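Local coordinates for cytolethal distending toxin protein C (Haemophilus ducreyi, PDB 1SR4), which serves as a lectin-like subunit of a three-chain bacterial genotoxin and probably binds carbohydrate on host cells, at residues Lys54-Leu59 with Lys108-Gly113. Residues are numbered along the deposited sequence; the frame is centred on the assembly and turned at random.
Sequences KEYEKL and KDALLG
Two loops of the ricin-like beta-trefoil meet here, and Tyr56 lies against the Asx motif that starts at Asp109, the last residue of strand 105-109. The methyl CB of Ala110 sits over one face of the Tyr56 ring, 4.0 Å from its centroid and 28° off the normal, a CH-pi contact. It leans toward the ring root, with Ala110 CB 3.6 Å from Tyr56 CG. Glu55 CG lies over the opposite face, 3.4 Å above the ring plane. Farther out, Leu111 CD1 touches Tyr56 CE1 at 4.1 Å. With CG anti to its carbonyl carbon (chi1 -56°), Leu59 reaches the turn with CD1, 3.6 Å from Leu111 O and 3.8 Å from Leu112 O. The turn is held from within: Leu112 N donates to Asp109 OD2 (2.7 Å) from above the carboxylate plane, and Gly113 N hydrogen-bonds to Asp109 O. One water donates to both Leu59 O and Asp109 O; another donates to Leu59 O and accepts from Lys108 NZ, which also salt-bridges Asp61. Tyr56 OH hydrogen-bonds to Thr90 OG1 and Asp91 OD1 of helix 90-93, while its side chain touches Leu65 of strand 64-69. The loop thus packs against this helix and the end of strand 105-109.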
loop_
_atom_site.group_PDB
_atom_site.type_symbol
_atom_site.label_atom_id
_atom_site.label_comp_id
_atom_site.label_asym_id
_atom_site.label_seq_id
_atom_site.Cartn_x
_atom_site.Cartn_y
_atom_site.Cartn_z
ATOM N N LYS C 54 26.006 -6.281 5.820
ATOM C CA LYS C 54 25.947 -5.637 7.128
ATOM C C LYS C 54 27.042 -4.613 7.421
ATOM O O LYS C 54 27.208 -4.196 8.564
ATOM C CB LYS C 54 25.958 -6.713 8.223
ATOM C CG LYS C 54 24.792 -7.697 8.137
ATOM C CD LYS C 54 23.456 -6.978 8.304
ATOM C CE LYS C 54 22.295 -7.849 7.861
ATOM N NZ LYS C 54 22.367 -9.207 8.464
ATOM N N GLU C 55 27.768 -4.173 6.403
ATOM C CA GLU C 55 28.848 -3.232 6.650
ATOM C C GLU C 55 28.458 -1.776 6.853
ATOM O O GLU C 55 29.311 -0.958 7.189
ATOM C CB GLU C 55 29.883 -3.306 5.526
ATOM C CG GLU C 55 29.356 -2.880 4.177
ATOM C CD GLU C 55 28.725 -4.025 3.409
ATOM O OE1 GLU C 55 27.917 -4.768 3.994
ATOM O OE2 GLU C 55 29.040 -4.175 2.212
ATOM N N TYR C 56 27.182 -1.444 6.671
ATOM C CA TYR C 56 26.741 -0.056 6.811
ATOM C C TYR C 56 25.735 0.136 7.944
ATOM O O TYR C 56 24.915 1.062 7.902
ATOM C CB TYR C 56 26.110 0.433 5.492
ATOM C CG TYR C 56 26.972 0.222 4.261
ATOM C CD1 TYR C 56 28.173 0.905 4.100
ATOM C CD2 TYR C 56 26.599 -0.684 3.274
ATOM C CE1 TYR C 56 28.995 0.687 2.984
ATOM C CE2 TYR C 56 27.411 -0.913 2.150
ATOM C CZ TYR C 56 28.608 -0.229 2.014
ATOM O OH TYR C 56 29.433 -0.486 0.936
ATOM N N GLU C 57 25.787 -0.707 8.963
ATOM C CA GLU C 57 24.815 -0.565 10.036
ATOM C C GLU C 57 24.995 0.647 10.945
ATOM O O GLU C 57 24.017 1.147 11.493
ATOM C CB GLU C 57 24.764 -1.829 10.896
ATOM C CG GLU C 57 24.232 -3.028 10.139
ATOM C CD GLU C 57 22.831 -2.790 9.576
ATOM O OE1 GLU C 57 21.898 -2.648 10.388
ATOM O OE2 GLU C 57 22.668 -2.742 8.327
ATOM N N LYS C 58 26.217 1.147 11.085
ATOM C CA LYS C 58 26.423 2.269 11.990
ATOM C C LYS C 58 25.641 3.535 11.647
ATOM O O LYS C 58 25.146 4.208 12.542
ATOM C CB LYS C 58 27.918 2.586 12.130
ATOM C CG LYS C 58 28.516 3.501 11.073
ATOM C CD LYS C 58 29.771 4.190 11.628
ATOM C CE LYS C 58 30.345 5.230 10.665
ATOM N NZ LYS C 58 30.855 4.626 9.398
ATOM N N LEU C 59 25.503 3.848 10.362
ATOM C CA LEU C 59 24.766 5.042 9.958
ATOM C C LEU C 59 23.406 4.748 9.323
ATOM O O LEU C 59 22.809 5.630 8.702
ATOM C CB LEU C 59 25.621 5.864 8.984
ATOM C CG LEU C 59 27.002 6.258 9.536
ATOM C CD1 LEU C 59 27.803 7.011 8.479
ATOM C CD2 LEU C 59 26.822 7.117 10.784
ATOM N N LYS C 108 19.292 8.435 1.899
ATOM C CA LYS C 108 20.679 8.702 2.254
ATOM C C LYS C 108 21.576 7.666 1.603
ATOM O O LYS C 108 21.097 6.607 1.173
ATOM C CB LYS C 108 20.867 8.648 3.781
ATOM C CG LYS C 108 19.987 9.633 4.531
ATOM C CD LYS C 108 20.607 10.067 5.845
ATOM C CE LYS C 108 20.200 9.177 6.992
ATOM N NZ LYS C 108 20.758 9.701 8.282
ATOM N N ASP C 109 22.869 7.979 1.493
ATOM C CA ASP C 109 23.812 7.002 0.965
ATOM C C ASP C 109 24.212 6.199 2.213
ATOM O O ASP C 109 24.236 6.733 3.333
ATOM C CB ASP C 109 25.028 7.678 0.302
ATOM C CG ASP C 109 25.900 8.436 1.288
ATOM O OD1 ASP C 109 25.394 9.371 1.953
ATOM O OD2 ASP C 109 27.101 8.093 1.392
ATOM N N ALA C 110 24.479 4.912 2.033
ATOM C CA ALA C 110 24.830 4.057 3.151
ATOM C C ALA C 110 26.199 4.345 3.729
ATOM O O ALA C 110 26.397 4.231 4.933
ATOM C CB ALA C 110 24.745 2.585 2.734
ATOM N N LEU C 111 27.142 4.718 2.876
ATOM C CA LEU C 111 28.505 4.968 3.329
ATOM C C LEU C 111 28.710 6.205 4.205
ATOM O O LEU C 111 29.300 6.105 5.281
ATOM C CB LEU C 111 29.457 5.066 2.134
ATOM C CG LEU C 111 30.926 5.289 2.531
ATOM C CD1 LEU C 111 31.497 3.989 3.104
ATOM C CD2 LEU C 111 31.736 5.712 1.337
ATOM N N LEU C 112 28.208 7.355 3.758
ATOM C CA LEU C 112 28.411 8.612 4.476
ATOM C C LEU C 112 27.254 9.110 5.320
ATOM O O LEU C 112 27.445 9.973 6.192
ATOM C CB LEU C 112 28.779 9.713 3.476
ATOM C CG LEU C 112 30.009 9.467 2.595
ATOM C CD1 LEU C 112 30.061 10.512 1.481
ATOM C CD2 LEU C 112 31.267 9.519 3.439
ATOM N N GLY C 113 26.055 8.595 5.060
ATOM C CA GLY C 113 24.907 9.055 5.810
ATOM C C GLY C 113 24.469 10.439 5.350
ATOM O O GLY C 113 23.825 11.164 6.104
HETATM O O HOH W 1 29.074 3.921 6.641
HETATM O O HOH W 2 22.830 6.014 5.736
HETATM O O HOH W 3 22.916 8.177 9.095
#